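PDB 5X2D: tegumental protein 20.8 kDa from Clonorchis sinensis, which probably binds calcium through an EF-hand region outside this chain, the chain itself being the dynein-light-chain-like domain of a tegumental-allergen-like protein. Local coordinates for residues I29-Q34 with F81-R86; G56-M61 with Y88-T93. One frame throughout, in Å; residues are numbered along the deposited sequence.

Interaction 1: residues I29-Q34 with F81-R86; sequences IAPGAQ and FELYNR
The link between the two helices of this dynein-light-chain-like domain meets the beta hairpin turn at Arg86, whose guanidinium group reaches a type I turn running from Ala30 to Ala33. Arg86 takes hold of one carbonyl oxygen end-on with both terminal nitrogens, NH1 at 2.6 Å and NH2 at 2.9 Å from Ala33 O. Both bonds lie in the carbonyl plane, though neither is straight, with N-H...O angles of 144° and 131°. The side chain bends at chi3 (61°), which brings the guanidinium edge up to the turn. Ala30 O also faces that edge, but at a poor angle for a bond to NH2. Beside this grip, Pro31 CB sits at the edge of the Tyr84 ring, 3.9 Å from CD2, and Ala30 CB lies 4.2 Å from Leu83 CD2. Across the hairpin's two-residue turn, Leu83 and Arg86 exchange backbone hydrogen bonds round Tyr84 and Asn85, both left-handed helical in backbone. Ala33 and Arg86 both rest on Leu39 of helix 36-54, Leu83 packs on Thr26 and Ile27 of helix 16-29, and Tyr88 of strand 87-92, whose hydroxyl also makes a weak hydrogen bond with Arg86 NH2, touches both Ala30 and Leu83.

Interaction 2: residues G56-M61 with Y88-T93; sequences GCWQVM and YLFWQT
Strands 58-61 and 88-92 run antiparallel, and Gln59 opposite Trp91 and Met61 opposite Leu89 form the hydrogen-bonded pairs. Gln59 N to Trp91 O spans 2.6 Å, and its return, Trp91 N to Gln59 O, 3.0 Å; Met61 and Leu89 exchange a similar pair of bonds. At the Gln59 end of the ladder, past Trp58 and Gln92, Cys57 O receives both Thr93 N and Thr93 OG1. Thr93 OG1, 2.7 Å from Cys57 O, comes from above the carbonyl plane, placed there by a chi1 of 50°.

On one face of the sheet, Trp58 lays its six-membered ring over Gln92. Gln92 CB is 3.6 Å from the centroid of that ring, only 14° off its normal, a CH-pi contact. Trp58 CZ3 lies 3.6 Å from Phe90 CB, while Val60 CG2 stands 3.6 Å from Phe90 CE2. The other face carries Met61, whose chain bends at chi3 (55°) and brings CE against both Leu89 CD2 and the CH2 corner of the Trp91 ring.

Further out, Gly55 O accepts from both Trp58 NE1 and Gln92 NE2, tying down the N-H groups of both side chains. Trp58 also packs on Ala50, and Phe90 on Leu46, both of helix 36-54, so the face with Trp58, Val60 and Phe90 turns to that helix. Met61 pairs in an antiparallel ladder with a strand of the second subunit and packs on Met61 there; a helix-backed antiparallel sheet running on into a second subunit is consistent with the dynein-light-chain fold.

The chemistry divides accordingly: regular backbone bonds set the register, apolar and aromatic groups dominate the helix-facing side, Gln59 and a partly exposed Trp91 share the other with Met61 and Leu89, and the donors Trp58 NE1 and Gln92 NE2 share one carbonyl.

In the fold
From the N terminus, the chain passes through strand 7-13 and helix 16-29 to the turn 29-34, where interaction 1 opens. Helix 36-54 then leads into residues 56-61, the first half of interaction 2. After strand 66-69 the chain returns through strand 78-83 to residues 81-86, closing the first loop, and strand 87-92 follows at once to close the second. The two loops therefore cross rather than nest. Interaction 1 ties the interhelical link to the hairpin turn; interaction 2 joins strand 58-63, outermost within this chain, to strand 87-92. Their centres lie about 16 Å apart, joined where Phe81 meets Tyr88 and Phe90 across neighbouring strands.

Interaction 1: residues I29-Q34 with F81-R86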
loop_
_atom_site.group_PDB
_atom_site.type_symbol
_atom_site.label_atom_id
_atom_site.label_comp_id
_atom_site.label_asym_id
_atom_site.label_seq_id
_atom_site.Cartn_x
_atom_site.Cartn_y
_atom_site.Cartn_z
ATOM N N ILE A 29 17.051 0.731 -12.970
ATOM C CA ILE A 29 17.593 0.415 -11.649
ATOM C C ILE A 29 16.716 -0.492 -10.771
ATOM O O ILE A 29 17.190 -1.010 -9.755
ATOM C CB ILE A 29 17.917 1.703 -10.850
ATOM C CG1 ILE A 29 16.695 2.614 -10.736
ATOM C CG2 ILE A 29 19.031 2.470 -11.541
ATOM C CD1 ILE A 29 16.860 3.715 -9.711
ATOM N N ALA A 30 15.452 -0.681 -11.145
ATOM C CA ALA A 30 14.523 -1.466 -10.318
ATOM C C ALA A 30 14.772 -2.990 -10.314
ATOM O O ALA A 30 14.880 -3.586 -9.245
ATOM C CB ALA A 30 13.076 -1.163 -10.715
ATOM N N PRO A 31 14.843 -3.635 -11.497
ATOM C CA PRO A 31 15.042 -5.095 -11.520
ATOM C C PRO A 31 16.368 -5.593 -10.927
ATOM O O PRO A 31 16.503 -6.790 -10.643
ATOM C CB PRO A 31 14.994 -5.430 -13.014
ATOM C CG PRO A 31 15.288 -4.156 -13.708
ATOM C CD PRO A 31 14.677 -3.099 -12.858
ATOM N N GLY A 32 17.332 -4.698 -10.752
ATOM C CA GLY A 32 18.598 -5.074 -10.158
ATOM C C GLY A 32 18.485 -5.427 -8.690
ATOM O O GLY A 32 19.232 -6.267 -8.187
ATOM N N ALA A 33 17.535 -4.809 -8.000
ATOM C CA ALA A 33 17.486 -4.934 -6.546
ATOM C C ALA A 33 16.595 -6.082 -6.023
ATOM O O ALA A 33 15.384 -6.099 -6.291
ATOM C CB ALA A 33 17.047 -3.610 -5.937
ATOM N N GLN A 34 17.215 -7.018 -5.266
ATOM C CA GLN A 34 16.548 -8.214 -4.664
ATOM C C GLN A 34 16.546 -8.246 -3.141
ATOM O O GLN A 34 15.575 -8.714 -2.548
ATOM C CB GLN A 34 17.099 -9.596 -5.065
ATOM C CG GLN A 34 16.969 -10.195 -6.455
ATOM C CD GLN A 34 15.537 -10.270 -6.949
ATOM O OE1 GLN A 34 15.147 -11.147 -7.714
ATOM N NE2 GLN A 34 14.854 -9.174 -6.764
ATOM N N PHE A 81 1.902 0.226 -11.361
ATOM C CA PHE A 81 2.289 -0.606 -12.498
ATOM C C PHE A 81 3.179 -1.778 -12.113
ATOM O O PHE A 81 3.974 -1.680 -11.170
ATOM C CB PHE A 81 3.016 0.236 -13.543
ATOM C CG PHE A 81 4.358 0.738 -13.093
ATOM C CD1 PHE A 81 4.469 1.940 -12.384
ATOM C CD2 PHE A 81 5.514 0.016 -13.367
ATOM C CE1 PHE A 81 5.713 2.403 -11.954
ATOM C CE2 PHE A 81 6.767 0.478 -12.938
ATOM C CZ PHE A 81 6.865 1.669 -12.235
ATOM N N GLU A 82 3.079 -2.860 -12.892
ATOM C CA GLU A 82 3.877 -4.083 -12.699
ATOM C C GLU A 82 5.036 -4.098 -13.683
ATOM O O GLU A 82 4.841 -3.930 -14.880
ATOM C CB GLU A 82 3.041 -5.355 -12.906
ATOM C CG GLU A 82 1.796 -5.472 -12.041
ATOM C CD GLU A 82 1.017 -6.754 -12.306
ATOM O OE1 GLU A 82 1.553 -7.656 -12.994
ATOM O OE2 GLU A 82 -0.138 -6.854 -11.830
ATOM N N LEU A 83 6.243 -4.251 -13.170
ATOM C CA LEU A 83 7.418 -4.401 -14.017
ATOM C C LEU A 83 8.150 -5.693 -13.617
ATOM O O LEU A 83 8.701 -5.806 -12.498
ATOM C CB LEU A 83 8.330 -3.179 -13.901
ATOM C CG LEU A 83 9.655 -3.162 -14.665
ATOM C CD1 LEU A 83 9.414 -2.797 -16.116
ATOM C CD2 LEU A 83 10.590 -2.155 -14.012
ATOM N N TYR A 84 8.118 -6.658 -14.539
ATOM C CA TYR A 84 8.684 -7.981 -14.329
ATOM C C TYR A 84 8.088 -8.667 -13.092
ATOM O O TYR A 84 8.818 -9.199 -12.231
ATOM C CB TYR A 84 10.202 -7.873 -14.217
ATOM C CG TYR A 84 10.882 -7.257 -15.423
ATOM C CD1 TYR A 84 10.441 -7.525 -16.710
ATOM C CD2 TYR A 84 11.957 -6.385 -15.272
ATOM C CE1 TYR A 84 11.066 -6.960 -17.820
ATOM C CE2 TYR A 84 12.584 -5.812 -16.375
ATOM C CZ TYR A 84 12.134 -6.104 -17.642
ATOM O OH TYR A 84 12.749 -5.533 -18.732
ATOM N N ASN A 85 6.759 -8.646 -13.008
ATOM C CA ASN A 85 6.021 -9.222 -11.876
ATOM C C ASN A 85 6.469 -8.715 -10.492
ATOM O O ASN A 85 6.535 -9.482 -9.525
ATOM C CB ASN A 85 6.105 -10.752 -11.915
ATOM C CG ASN A 85 4.787 -11.418 -11.549
ATOM O OD1 ASN A 85 3.749 -10.759 -11.466
ATOM N ND2 ASN A 85 4.817 -12.734 -11.358
ATOM N N ARG A 86 6.778 -7.419 -10.417
ATOM C CA ARG A 86 6.948 -6.721 -9.146
ATOM C C ARG A 86 6.223 -5.388 -9.253
ATOM O O ARG A 86 6.550 -4.570 -10.113
ATOM C CB ARG A 86 8.425 -6.520 -8.818
ATOM C CG ARG A 86 8.759 -6.831 -7.376
ATOM C CD ARG A 86 10.240 -7.141 -7.163
ATOM N NE ARG A 86 11.120 -6.030 -7.528
ATOM C CZ ARG A 86 12.443 -6.037 -7.354
ATOM N NH1 ARG A 86 13.042 -7.087 -6.802
ATOM N NH2 ARG A 86 13.171 -4.986 -7.721
#

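Interaction 2: residues G56-M61 with Y88-T93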
loop_
_atom_site.group_PDB
_atom_site.type_symbol
_atom_site.label_atom_id
_atom_site.label_comp_id
_atom_site.label_asym_id
_atom_site.label_seq_id
_atom_site.Cartn_x
_atom_site.Cartn_y
_atom_site.Cartn_z
ATOM N N GLY A 56 6.323 17.989 -4.317
ATOM C CA GLY A 56 5.625 17.458 -3.157
ATOM C C GLY A 56 6.303 16.254 -2.542
ATOM O O GLY A 56 7.377 15.852 -2.996
ATOM N N CYS A 57 5.672 15.668 -1.523
ATOM C CA CYS A 57 6.175 14.427 -0.924
ATOM C C CYS A 57 5.451 13.211 -1.544
ATOM O O CYS A 57 4.236 13.206 -1.687
ATOM C CB CYS A 57 6.008 14.443 0.603
ATOM S SG CYS A 57 6.297 16.067 1.370
ATOM N N TRP A 58 6.217 12.197 -1.931
ATOM C CA TRP A 58 5.672 10.992 -2.541
ATOM C C TRP A 58 5.856 9.747 -1.689
ATOM O O TRP A 58 6.879 9.599 -1.026
ATOM C CB TRP A 58 6.341 10.758 -3.881
ATOM C CG TRP A 58 5.869 11.662 -4.974
ATOM C CD1 TRP A 58 6.196 12.976 -5.161
ATOM C CD2 TRP A 58 5.020 11.301 -6.069
ATOM N NE1 TRP A 58 5.591 13.456 -6.298
ATOM C CE2 TRP A 58 4.865 12.445 -6.873
ATOM C CE3 TRP A 58 4.374 10.120 -6.441
ATOM C CZ2 TRP A 58 4.095 12.444 -8.026
ATOM C CZ3 TRP A 58 3.608 10.127 -7.577
ATOM C CH2 TRP A 58 3.476 11.279 -8.362
ATOM N N GLN A 59 4.914 8.811 -1.747
ATOM C CA GLN A 59 5.124 7.547 -1.062
ATOM C C GLN A 59 5.180 6.431 -2.084
ATOM O O GLN A 59 4.238 6.236 -2.860
ATOM C CB GLN A 59 4.046 7.267 -0.017
ATOM C CG GLN A 59 4.571 6.283 1.016
ATOM C CD GLN A 59 3.714 6.166 2.248
ATOM O OE1 GLN A 59 2.488 6.295 2.180
ATOM N NE2 GLN A 59 4.359 5.923 3.399
ATOM N N VAL A 60 6.302 5.712 -2.091
ATOM C CA VAL A 60 6.545 4.664 -3.078
ATOM C C VAL A 60 6.514 3.312 -2.382
ATOM O O VAL A 60 7.281 3.052 -1.446
ATOM C CB VAL A 60 7.903 4.842 -3.793
ATOM C CG1 VAL A 60 8.148 3.699 -4.759
ATOM C CG2 VAL A 60 7.947 6.148 -4.533
ATOM N N MET A 61 5.599 2.459 -2.813
ATOM C CA MET A 61 5.511 1.136 -2.231
ATOM C C MET A 61 5.786 0.083 -3.291
ATOM O O MET A 61 5.180 0.101 -4.361
ATOM C CB MET A 61 4.144 0.918 -1.594
ATOM C CG MET A 61 3.928 -0.496 -1.116
ATOM S SD MET A 61 2.389 -0.599 -0.212
ATOM C CE MET A 61 1.283 0.055 -1.415
ATOM N N TYR A 88 4.741 -1.618 -8.450
ATOM C CA TYR A 88 5.216 -0.345 -7.944
ATOM C C TYR A 88 4.042 0.602 -7.757
ATOM O O TYR A 88 3.293 0.868 -8.698
ATOM C CB TYR A 88 6.260 0.256 -8.894
ATOM C CG TYR A 88 7.503 -0.598 -9.007
ATOM C CD1 TYR A 88 7.569 -1.648 -9.915
ATOM C CD2 TYR A 88 8.598 -0.386 -8.166
ATOM C CE1 TYR A 88 8.694 -2.441 -10.007
ATOM C CE2 TYR A 88 9.729 -1.180 -8.250
ATOM C CZ TYR A 88 9.771 -2.208 -9.173
ATOM O OH TYR A 88 10.893 -3.013 -9.263
ATOM N N LEU A 89 3.865 1.097 -6.541
ATOM C CA LEU A 89 2.784 2.032 -6.262
ATOM C C LEU A 89 3.334 3.431 -5.956
ATOM O O LEU A 89 4.192 3.597 -5.070
ATOM C CB LEU A 89 1.918 1.534 -5.091
ATOM C CG LEU A 89 0.981 0.357 -5.375
ATOM C CD1 LEU A 89 1.734 -0.924 -5.191
ATOM C CD2 LEU A 89 -0.265 0.368 -4.511
ATOM N N PHE A 90 2.858 4.431 -6.693
ATOM C CA PHE A 90 3.225 5.814 -6.405
ATOM C C PHE A 90 2.019 6.613 -5.933
ATOM O O PHE A 90 0.936 6.527 -6.529
ATOM C CB PHE A 90 3.855 6.486 -7.625
ATOM C CG PHE A 90 5.194 5.908 -8.003
ATOM C CD1 PHE A 90 5.281 4.644 -8.607
ATOM C CD2 PHE A 90 6.369 6.605 -7.740
ATOM C CE1 PHE A 90 6.515 4.100 -8.963
ATOM C CE2 PHE A 90 7.610 6.070 -8.086
ATOM C CZ PHE A 90 7.684 4.810 -8.699
ATOM N N TRP A 91 2.225 7.367 -4.851
ATOM C CA TRP A 91 1.264 8.329 -4.324
ATOM C C TRP A 91 1.969 9.628 -4.021
ATOM O O TRP A 91 2.841 9.656 -3.162
ATOM C CB TRP A 91 0.635 7.873 -3.005
ATOM C CG TRP A 91 -0.228 6.678 -3.020
ATOM C CD1 TRP A 91 -1.406 6.522 -3.685
ATOM C CD2 TRP A 91 -0.018 5.470 -2.278
ATOM N NE1 TRP A 91 -1.936 5.281 -3.421
ATOM C CE2 TRP A 91 -1.102 4.615 -2.561
ATOM C CE3 TRP A 91 0.985 5.028 -1.407
ATOM C CZ2 TRP A 91 -1.211 3.343 -2.010
ATOM C CZ3 TRP A 91 0.874 3.770 -0.863
ATOM C CH2 TRP A 91 -0.221 2.946 -1.162
ATOM N N GLN A 92 1.537 10.720 -4.625
ATOM C CA GLN A 92 1.981 12.019 -4.163
ATOM C C GLN A 92 1.177 12.339 -2.907
ATOM O O GLN A 92 -0.029 12.300 -2.933
ATOM C CB GLN A 92 1.772 13.040 -5.252
ATOM C CG GLN A 92 2.099 14.444 -4.883
ATOM C CD GLN A 92 1.823 15.382 -6.034
ATOM O OE1 GLN A 92 0.772 15.293 -6.695
ATOM N NE2 GLN A 92 2.780 16.259 -6.318
ATOM N N THR A 93 1.838 12.556 -1.774
ATOM C CA THR A 93 1.095 12.782 -0.529
ATOM C C THR A 93 0.862 14.259 -0.223
ATOM O O THR A 93 0.057 14.571 0.637
ATOM C CB THR A 93 1.800 12.136 0.702
ATOM O OG1 THR A 93 3.181 12.517 0.735
ATOM C CG2 THR A 93 1.723 10.610 0.651
#